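Local coordinates for protein dipicolinate synthase subunit A (Bacillus halodurans, PDB 3D4O) that probably forms, with a partner subunit, the synthase that makes dipicolinate, the spore compound, and has two Rossmann-like domains of the kind that bind nicotinamide dinucleotides, at residues V8-G13 against L18-K23; V121-R126 against A282-K287; F151-A156 against R172-L177. One frame throughout, in Å; residues are numbered along the deposited sequence. Where two conformers were deposited one is given.

Interaction 1 of 3, residues V8-G13 against L18-K23; sequences VVIIGG and LEIIRK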
loop_
_atom_site.group_PDB
_atom_site.type_symbol
_atom_site.label_atom_id
_atom_site.label_comp_id
_atom_site.label_asym_id
_atom_site.label_seq_id
_atom_site.Cartn_x
_atom_site.Cartn_y
_atom_site.Cartn_z
ATOM N N VAL C 8 34.762 -14.088 -1.037
ATOM C CA VAL C 8 33.978 -12.940 -1.479
ATOM C C VAL C 8 33.808 -11.896 -0.373
ATOM O O VAL C 8 33.717 -12.199 0.813
ATOM C CB VAL C 8 32.560 -13.338 -2.064
ATOM C CG1 VAL C 8 32.642 -14.629 -2.880
ATOM C CG2 VAL C 8 31.524 -13.499 -0.977
ATOM N N VAL C 9 33.822 -10.643 -0.804
ATOM C CA VAL C 9 33.560 -9.535 0.090
ATOM C C VAL C 9 32.192 -8.999 -0.293
ATOM O O VAL C 9 31.900 -8.735 -1.460
ATOM C CB VAL C 9 34.645 -8.428 0.063
ATOM C CG1 VAL C 9 34.768 -7.794 -1.300
ATOM C CG2 VAL C 9 34.336 -7.354 1.110
ATOM N N ILE C 10 31.361 -8.927 0.733
ATOM C CA ILE C 10 30.014 -8.421 0.667
ATOM C C ILE C 10 30.020 -7.114 1.413
ATOM O O ILE C 10 30.249 -7.062 2.611
ATOM C CB ILE C 10 29.002 -9.407 1.303
ATOM C CG1 ILE C 10 29.014 -10.758 0.570
ATOM C CG2 ILE C 10 27.586 -8.848 1.272
ATOM C CD1 ILE C 10 27.850 -11.705 0.957
ATOM N N ILE C 11 29.740 -6.057 0.668
ATOM C CA ILE C 11 29.815 -4.685 1.164
ATOM C C ILE C 11 28.468 -4.029 1.071
ATOM O O ILE C 11 27.944 -3.801 -0.015
ATOM C CB ILE C 11 30.828 -3.877 0.341
ATOM C CG1 ILE C 11 32.168 -4.631 0.286
ATOM C CG2 ILE C 11 31.055 -2.483 0.948
ATOM C CD1 ILE C 11 33.243 -3.919 -0.516
ATOM N N GLY C 12 27.917 -3.747 2.235
ATOM C CA GLY C 12 26.603 -3.129 2.361
ATOM C C GLY C 12 25.424 -3.858 1.758
ATOM O O GLY C 12 25.483 -5.007 1.297
ATOM N N GLY C 13 24.335 -3.117 1.781
ATOM C CA GLY C 13 23.067 -3.540 1.199
ATOM C C GLY C 13 21.895 -3.360 2.115
ATOM O O GLY C 13 21.884 -2.525 3.024
ATOM N N LEU C 18 20.790 -10.346 3.207
ATOM C CA LEU C 18 20.763 -11.363 4.257
ATOM C C LEU C 18 20.552 -12.749 3.624
ATOM O O LEU C 18 21.079 -13.746 4.115
ATOM C CB LEU C 18 19.675 -11.094 5.318
ATOM C CG LEU C 18 19.827 -9.821 6.163
ATOM C CD1 LEU C 18 18.615 -9.637 7.067
ATOM C CD2 LEU C 18 21.098 -9.855 6.966
ATOM N N GLU C 19 19.811 -12.780 2.516
ATOM C CA GLU C 19 19.515 -14.052 1.821
ATOM C C GLU C 19 20.752 -14.522 1.079
ATOM O O GLU C 19 21.051 -15.707 0.970
ATOM C CB GLU C 19 18.368 -13.888 0.812
ATOM C CG GLU C 19 17.051 -13.533 1.414
ATOM C CD GLU C 19 16.617 -14.488 2.489
ATOM O OE1 GLU C 19 16.854 -15.722 2.363
ATOM O OE2 GLU C 19 16.010 -13.985 3.453
ATOM N N ILE C 20 21.473 -13.547 0.575
ATOM C CA ILE C 20 22.712 -13.801 -0.172
ATOM C C ILE C 20 23.770 -14.291 0.805
ATOM O O ILE C 20 24.437 -15.286 0.558
ATOM C CB ILE C 20 23.228 -12.528 -0.926
ATOM C CG1 ILE C 20 22.162 -12.017 -1.913
ATOM C CG2 ILE C 20 24.550 -12.837 -1.674
ATOM C CD1 ILE C 20 22.508 -10.689 -2.572
ATOM N N ILE C 21 23.874 -13.618 1.945
ATOM C CA ILE C 21 24.897 -13.982 2.947
ATOM C C ILE C 21 24.673 -15.432 3.398
ATOM O O ILE C 21 25.611 -16.230 3.514
ATOM C CB ILE C 21 24.877 -13.069 4.193
ATOM C CG1 ILE C 21 25.276 -11.634 3.837
ATOM C CG2 ILE C 21 25.874 -13.573 5.253
ATOM C CD1 ILE C 21 24.993 -10.635 4.965
ATOM N N ARG C 22 23.408 -15.760 3.587
ATOM C CA ARG C 22 23.030 -17.084 4.092
ATOM C C ARG C 22 23.362 -18.207 3.125
ATOM O O ARG C 22 23.936 -19.223 3.503
ATOM C CB ARG C 22 21.534 -17.146 4.441
ATOM N N LYS C 23 23.004 -18.006 1.869
ATOM C CA LYS C 23 23.195 -19.037 0.871
ATOM C C LYS C 23 24.666 -19.269 0.612
ATOM O O LYS C 23 25.122 -20.409 0.568
ATOM C CB LYS C 23 22.455 -18.720 -0.433
ATOM C CG LYS C 23 22.418 -19.960 -1.334
ATOM C CD LYS C 23 21.313 -19.930 -2.376
ATOM C CE LYS C 23 21.157 -21.336 -2.999
ATOM N NZ LYS C 23 20.229 -21.420 -4.180
#

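Interaction 2 of 3, residues V121-R126 against A282-K287; sequences VKLMER and ADVLVK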
loop_
_atom_site.group_PDB
_atom_site.type_symbol
_atom_site.label_atom_id
_atom_site.label_comp_id
_atom_site.label_asym_id
_atom_site.label_seq_id
_atom_site.Cartn_x
_atom_site.Cartn_y
_atom_site.Cartn_z
ATOM N N VAL C 121 29.721 -6.959 -13.323
ATOM C CA VAL C 121 28.452 -7.570 -13.643
ATOM C C VAL C 121 27.317 -6.809 -12.974
ATOM O O VAL C 121 27.212 -6.714 -11.766
ATOM C CB VAL C 121 28.425 -9.044 -13.230
ATOM C CG1 VAL C 121 27.044 -9.628 -13.480
ATOM C CG2 VAL C 121 29.477 -9.811 -13.992
ATOM N N LYS C 122 26.470 -6.261 -13.817
ATOM C CA LYS C 122 25.303 -5.523 -13.402
ATOM C C LYS C 122 24.125 -6.465 -13.547
ATOM O O LYS C 122 23.597 -6.659 -14.652
ATOM C CB LYS C 122 25.116 -4.284 -14.283
ATOM C CG LYS C 122 26.171 -3.202 -14.076
ATOM C CD LYS C 122 26.039 -2.094 -15.104
ATOM C CE LYS C 122 26.786 -2.403 -16.407
ATOM N NZ LYS C 122 28.275 -2.344 -16.252
ATOM N N LEU C 123 23.719 -7.038 -12.420
ATOM C CA LEU C 123 22.675 -8.058 -12.411
ATOM C C LEU C 123 21.364 -7.584 -12.987
ATOM O O LEU C 123 20.585 -8.397 -13.520
ATOM C CB LEU C 123 22.450 -8.647 -11.000
ATOM C CG LEU C 123 23.672 -9.416 -10.441
ATOM C CD1 LEU C 123 23.386 -9.934 -9.024
ATOM C CD2 LEU C 123 24.136 -10.571 -11.379
HETATM N N MSE C 124 21.125 -6.283 -12.940
HETATM C CA MSE C 124 19.833 -5.747 -13.419
HETATM C C MSE C 124 19.762 -5.669 -14.939
HETATM O O MSE C 124 18.715 -5.388 -15.498
HETATM C CB MSE C 124 19.473 -4.411 -12.764
HETATM C CG MSE C 124 19.171 -4.570 -11.270
HETATM SE SE MSE C 124 17.513 -5.601 -10.995
HETATM C CE MSE C 124 16.400 -4.147 -11.584
ATOM N N GLU C 125 20.868 -5.964 -15.598
ATOM C CA GLU C 125 20.882 -5.995 -17.068
ATOM C C GLU C 125 20.442 -7.352 -17.582
ATOM O O GLU C 125 20.343 -7.563 -18.786
ATOM C CB GLU C 125 22.254 -5.662 -17.639
ATOM C CG GLU C 125 22.524 -4.204 -17.521
ATOM C CD GLU C 125 23.868 -3.793 -18.057
ATOM O OE1 GLU C 125 24.676 -4.647 -18.472
ATOM O OE2 GLU C 125 24.113 -2.578 -18.026
ATOM N N ARG C 126 20.239 -8.289 -16.669
ATOM C CA ARG C 126 19.770 -9.609 -17.083
ATOM C C ARG C 126 18.264 -9.477 -17.105
ATOM O O ARG C 126 17.631 -9.271 -16.073
ATOM C CB ARG C 126 20.211 -10.719 -16.146
ATOM C CG ARG C 126 21.708 -10.752 -15.850
ATOM C CD ARG C 126 22.209 -12.185 -15.703
ATOM N NE ARG C 126 21.146 -13.050 -15.209
ATOM C CZ ARG C 126 21.232 -14.363 -15.086
ATOM N NH1 ARG C 126 22.356 -14.991 -15.428
ATOM N NH2 ARG C 126 20.176 -15.041 -14.612
ATOM N N ALA C 282 20.600 -14.505 -4.729
ATOM C CA ALA C 282 21.474 -15.516 -4.117
ATOM C C ALA C 282 21.649 -16.666 -5.072
ATOM O O ALA C 282 22.748 -17.136 -5.312
ATOM C CB ALA C 282 20.920 -16.014 -2.755
ATOM N N ASP C 283 20.531 -17.096 -5.617
ATOM C CA ASP C 283 20.518 -18.220 -6.559
ATOM C C ASP C 283 21.406 -17.959 -7.773
ATOM O O ASP C 283 22.143 -18.836 -8.215
ATOM C CB ASP C 283 19.110 -18.496 -7.071
ATOM C CG ASP C 283 18.233 -19.193 -6.049
ATOM O OD1 ASP C 283 18.769 -19.821 -5.116
ATOM O OD2 ASP C 283 16.996 -19.126 -6.212
ATOM N N VAL C 284 21.307 -16.760 -8.322
ATOM C CA VAL C 284 22.066 -16.442 -9.536
ATOM C C VAL C 284 23.542 -16.286 -9.190
ATOM O O VAL C 284 24.449 -16.726 -9.944
ATOM C CB VAL C 284 21.494 -15.212 -10.312
ATOM C CG1 VAL C 284 21.654 -13.920 -9.537
ATOM C CG2 VAL C 284 22.208 -15.099 -11.653
ATOM N N LEU C 285 23.775 -15.754 -7.993
ATOM C CA LEU C 285 25.140 -15.452 -7.551
ATOM C C LEU C 285 25.918 -16.751 -7.315
ATOM O O LEU C 285 27.118 -16.866 -7.649
ATOM C CB LEU C 285 25.165 -14.531 -6.312
ATOM C CG LEU C 285 24.881 -13.043 -6.582
ATOM C CD1 LEU C 285 24.625 -12.221 -5.308
ATOM C CD2 LEU C 285 26.070 -12.495 -7.350
ATOM N N VAL C 286 25.224 -17.722 -6.733
ATOM C CA VAL C 286 25.842 -19.019 -6.450
ATOM C C VAL C 286 26.315 -19.621 -7.767
ATOM O O VAL C 286 27.432 -20.121 -7.887
ATOM C CB VAL C 286 24.866 -19.999 -5.751
ATOM C CG1 VAL C 286 25.299 -21.412 -6.004
ATOM C CG2 VAL C 286 24.780 -19.719 -4.252
ATOM N N LYS C 287 25.465 -19.497 -8.776
ATOM C CA LYS C 287 25.751 -20.054 -10.112
ATOM C C LYS C 287 26.910 -19.343 -10.800
ATOM O O LYS C 287 27.809 -19.980 -11.342
ATOM C CB LYS C 287 24.511 -19.995 -11.000
#

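Interaction 3 of 3, residues F151-A156 against R172-L177; sequences FTIHGA and RKFAAL. With EDO (1,2-ethanediol), chain L.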
loop_
_atom_site.group_PDB
_atom_site.type_symbol
_atom_site.label_atom_id
_atom_site.label_comp_id
_atom_site.label_asym_id
_atom_site.label_seq_id
_atom_site.Cartn_x
_atom_site.Cartn_y
_atom_site.Cartn_z
ATOM N N PHE C 151 -7.757 8.965 -1.709
ATOM C CA PHE C 151 -8.784 8.390 -2.579
ATOM C C PHE C 151 -8.353 6.986 -2.993
ATOM O O PHE C 151 -7.180 6.608 -2.869
ATOM C CB PHE C 151 -8.999 9.269 -3.840
ATOM C CG PHE C 151 -7.727 9.558 -4.602
ATOM C CD1 PHE C 151 -7.216 8.653 -5.516
ATOM C CD2 PHE C 151 -7.033 10.736 -4.392
ATOM C CE1 PHE C 151 -6.019 8.909 -6.211
ATOM C CE2 PHE C 151 -5.858 10.993 -5.080
ATOM C CZ PHE C 151 -5.352 10.078 -5.996
ATOM N N THR C 152 -9.306 6.201 -3.487
ATOM C CA THR C 152 -9.007 4.832 -3.954
ATOM C C THR C 152 -8.315 4.830 -5.308
ATOM O O THR C 152 -8.607 5.633 -6.188
ATOM C CB THR C 152 -10.287 3.919 -4.064
ATOM O OG1 THR C 152 -11.230 4.518 -4.979
ATOM C CG2 THR C 152 -10.961 3.677 -2.662
ATOM N N ILE C 153 -7.390 3.905 -5.438
ATOM C CA ILE C 153 -6.733 3.618 -6.727
ATOM C C ILE C 153 -7.781 3.036 -7.664
ATOM O O ILE C 153 -7.760 3.263 -8.870
ATOM C CB ILE C 153 -5.577 2.603 -6.568
ATOM C CG1 ILE C 153 -4.532 3.153 -5.594
ATOM C CG2 ILE C 153 -4.939 2.324 -7.908
ATOM C CD1 ILE C 153 -4.124 4.563 -5.913
ATOM N N HIS C 154 -8.705 2.291 -7.075
ATOM C CA HIS C 154 -9.829 1.737 -7.813
ATOM C C HIS C 154 -10.613 2.917 -8.384
ATOM O O HIS C 154 -11.008 3.845 -7.650
ATOM C CB HIS C 154 -10.712 0.907 -6.855
ATOM C CG HIS C 154 -11.825 0.162 -7.538
ATOM N ND1 HIS C 154 -12.794 0.806 -8.260
ATOM C CD2 HIS C 154 -12.162 -1.153 -7.554
ATOM C CE1 HIS C 154 -13.671 -0.076 -8.708
ATOM N NE2 HIS C 154 -13.307 -1.275 -8.297
ATOM N N GLY C 155 -10.754 2.937 -9.699
ATOM C CA GLY C 155 -11.515 3.964 -10.369
ATOM C C GLY C 155 -10.770 5.247 -10.678
ATOM O O GLY C 155 -11.276 6.134 -11.360
ATOM N N ALA C 156 -9.551 5.333 -10.182
ATOM C CA ALA C 156 -8.704 6.522 -10.401
ATOM C C ALA C 156 -8.051 6.450 -11.753
ATOM O O ALA C 156 -7.962 5.393 -12.341
ATOM C CB ALA C 156 -7.589 6.612 -9.307
ATOM N N ARG C 172 0.162 -3.429 -15.409
ATOM C CA ARG C 172 -0.706 -4.609 -15.346
ATOM C C ARG C 172 -1.399 -4.716 -13.973
ATOM O O ARG C 172 -2.583 -5.016 -13.857
ATOM C CB ARG C 172 0.109 -5.879 -15.671
ATOM C CG ARG C 172 -0.708 -7.158 -15.845
ATOM C CD ARG C 172 0.137 -8.366 -16.393
ATOM N NE ARG C 172 0.216 -8.542 -17.864
ATOM C CZ ARG C 172 1.333 -8.417 -18.595
ATOM N NH1 ARG C 172 2.463 -8.085 -17.990
ATOM N NH2 ARG C 172 1.329 -8.659 -19.932
ATOM N N LYS C 173 -0.633 -4.461 -12.943
ATOM C CA LYS C 173 -1.126 -4.525 -11.572
ATOM C C LYS C 173 -2.053 -3.348 -11.204
ATOM O O LYS C 173 -2.981 -3.513 -10.464
ATOM C CB LYS C 173 0.017 -4.683 -10.568
ATOM C CG LYS C 173 0.490 -6.126 -10.575
ATOM C CD LYS C 173 1.620 -6.429 -9.603
ATOM C CE LYS C 173 1.748 -7.976 -9.354
ATOM N NZ LYS C 173 1.995 -8.891 -10.480
ATOM N N PHE C 174 -1.805 -2.157 -11.711
ATOM C CA PHE C 174 -2.720 -1.074 -11.385
ATOM C C PHE C 174 -4.066 -1.370 -12.041
ATOM O O PHE C 174 -5.133 -1.159 -11.441
ATOM C CB PHE C 174 -2.170 0.308 -11.732
ATOM C CG PHE C 174 -1.358 0.896 -10.634
ATOM C CD1 PHE C 174 -1.972 1.652 -9.641
ATOM C CD2 PHE C 174 -0.005 0.657 -10.545
ATOM C CE1 PHE C 174 -1.246 2.163 -8.596
ATOM C CE2 PHE C 174 0.727 1.179 -9.519
ATOM C CZ PHE C 174 0.113 1.945 -8.535
ATOM N N ALA C 175 -4.005 -1.934 -13.238
ATOM C CA ALA C 175 -5.206 -2.235 -13.999
ATOM C C ALA C 175 -5.985 -3.345 -13.324
ATOM O O ALA C 175 -7.191 -3.268 -13.172
ATOM C CB ALA C 175 -4.892 -2.600 -15.414
ATOM N N ALA C 176 -5.277 -4.370 -12.873
ATOM C CA ALA C 176 -5.953 -5.534 -12.269
ATOM C C ALA C 176 -6.588 -5.119 -10.951
ATOM O O ALA C 176 -7.529 -5.762 -10.465
ATOM C CB ALA C 176 -5.021 -6.738 -12.106
ATOM N N LEU C 177 -6.105 -4.010 -10.422
ATOM C CA LEU C 177 -6.656 -3.439 -9.187
ATOM C C LEU C 177 -7.818 -2.427 -9.398
ATOM O O LEU C 177 -8.301 -1.796 -8.452
ATOM C CB LEU C 177 -5.574 -2.761 -8.358
ATOM C CG LEU C 177 -4.613 -3.674 -7.584
ATOM C CD1 LEU C 177 -3.987 -2.779 -6.502
ATOM C CD2 LEU C 177 -5.320 -4.882 -6.931
HETATM C C1 EDO L . -4.041 -5.453 -18.047
HETATM O O1 EDO L . -3.851 -6.399 -19.104
HETATM C C2 EDO L . -5.044 -6.004 -17.032
HETATM O O2 EDO L . -4.366 -6.174 -15.794
#

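Interaction 1 of 3, residues V8-G13 against L18-K23
Ile10 and Ile21 meet where the first strand and first helix of a Rossmann-like beta-alpha-beta unit lie against each other. The delta methyl of Ile10, CD1, lies 3.9 Å from CG1 of Ile21, and the two side chains approach at a slant. The same methyl reaches the gamma branch of Ile20 more loosely. One strand residue thus faces two consecutive helix residues, through dispersion contacts alone; no hydrogen bond links the segments. Ile10 owes its reach to an extended chain: CG1 stands anti to the carbonyl carbon (chi1 -61°) and CD1 continues outward from the strand (chi2 -169°), while CG2 stays nearer the backbone.

Around this pair, Ile10 also packs on Ile31 and Leu33 of strand 30-34 and on Leu63 of strand 61-63, and Ile21 touches Leu33 and Phe43. Ile20 also packs on Leu63 and on Leu281 and Leu285 of helix 274-289, so it fills the angle between the sheet and that later helix, which lies beside helix 15-26. Glu19 forms a salt bridge to Arg279 of the same later helix. The glycine turn 12-13 leads from the strand to its helix. At the looser end of the contact, CD1 of Ile10 stands 4.4 Å from CG2 of Ile20.

Interaction 2 of 3, residues V121-R126 against A282-K287
Leu123 and Arg126 face Val284 and Leu285, joining the end of strand 119-122, the outermost strand of this chain's first Rossmann-like sheet, to helix 274-289 near the C-terminus. From CB the chain of Arg126 starts with CG anti to the carbonyl carbon (chi1 -52°), then bends at chi2 and chi3, which brings the guanidinium alongside Val284. There CG2 of Val284 sits over one face of the group, 3.5 Å above its plane and offset toward the rim; it is 3.6 Å from both CZ and NH2 of Arg126 and 3.8 Å from NH1. The two side chains run past each other in opposite senses. NH2 also makes a salt bridge to Asp128, which probably helps fix the plane that the methyl covers.

Deeper in, Leu123 offers CD1 to both helix residues, 4.4 Å from CG1 of Val284 and nearer to Leu285, whose side chain it crosses at about a right angle. Leu281 and Leu288 of the same helix also touch Leu123, and Leu285 continues to Tyr101. The 3-10 turn 123-125 starts with Leu123 and leads to Arg126, at the N-cap position of helix 127-148. Leu123 CD1 lies 4.1 Å from Leu285 CD2.

Interaction 3 of 3, residues F151-A156 against R172-L177
Ile153 points its gamma methyl at the rim of the Phe174 ring. CG2 of Ile153 comes in near the ring plane, 3.5 Å from CD1 of Phe174 and 3.8 Å from CE1 of Phe174, so the methyl meets two neighbouring ring carbons at the edge and does not lie over the face. The two side chains slant across one another. With CG1 of Ile153 anti to the carbonyl carbon (chi1 -59°), CG2 is placed beside that carbon and becomes the branch that touches the ring. The Phe174 ring extends from the helix toward the loop, where Thr141 of helix 127-148 and Val181 of strand 180-185 also pack against it.

His154 meets the end of the helix through Leu177. Its CA lies 3.9 Å from the carbonyl O of Leu177, and its CB, CG and CD2 are about equally near that oxygen, which approaches the imidazole obliquely. This is a van der Waals contact; no hydrogen bond crosses between the segments. The loop holds its own shape: Thr152 OG1 donates to His154 O over 2.8 Å, in the carbonyl plane and on a lone pair, with a C=O to donor angle of 141°. Ala156 N closes on Ile153 O in a type II turn whose third residue is Gly155.

In the second subunit, Glu139 accepts from the backbone N atoms of Ile153 and His154, while Lys173 packs on His154 and its NZ bonds weakly to Leu177 O. An ethanediol, probably from the crystallisation liquor, bonds weakly to Arg172 O. The contact therefore joins the approach to strand 157-161 with the end of helix 165-176, the opening beta-alpha unit of the second Rossmann-like domain, at the dimer interface.

Interactions 1 and 2 are neighbours in the N-terminal Rossmann-like domain, their centres 13 Å apart. They reach the same six-stranded parallel sheet and meet directly where their two helices pack together: Glu19 O touches Ala282, and Lys23 CG touches Val286. Interaction 3 lies in the second such domain, about 36 Å from interaction 1 and 32 Å from interaction 2, centre to centre. Along the chain interaction 1 comes first; interaction 2 then spans a long excursion through helix 127-148 and the second sheet, within which interaction 3 falls. Helix 274-289 thus returns from the second domain to cover the first, tying the chain's end to its beginning, while interaction 3 faces the partner subunit.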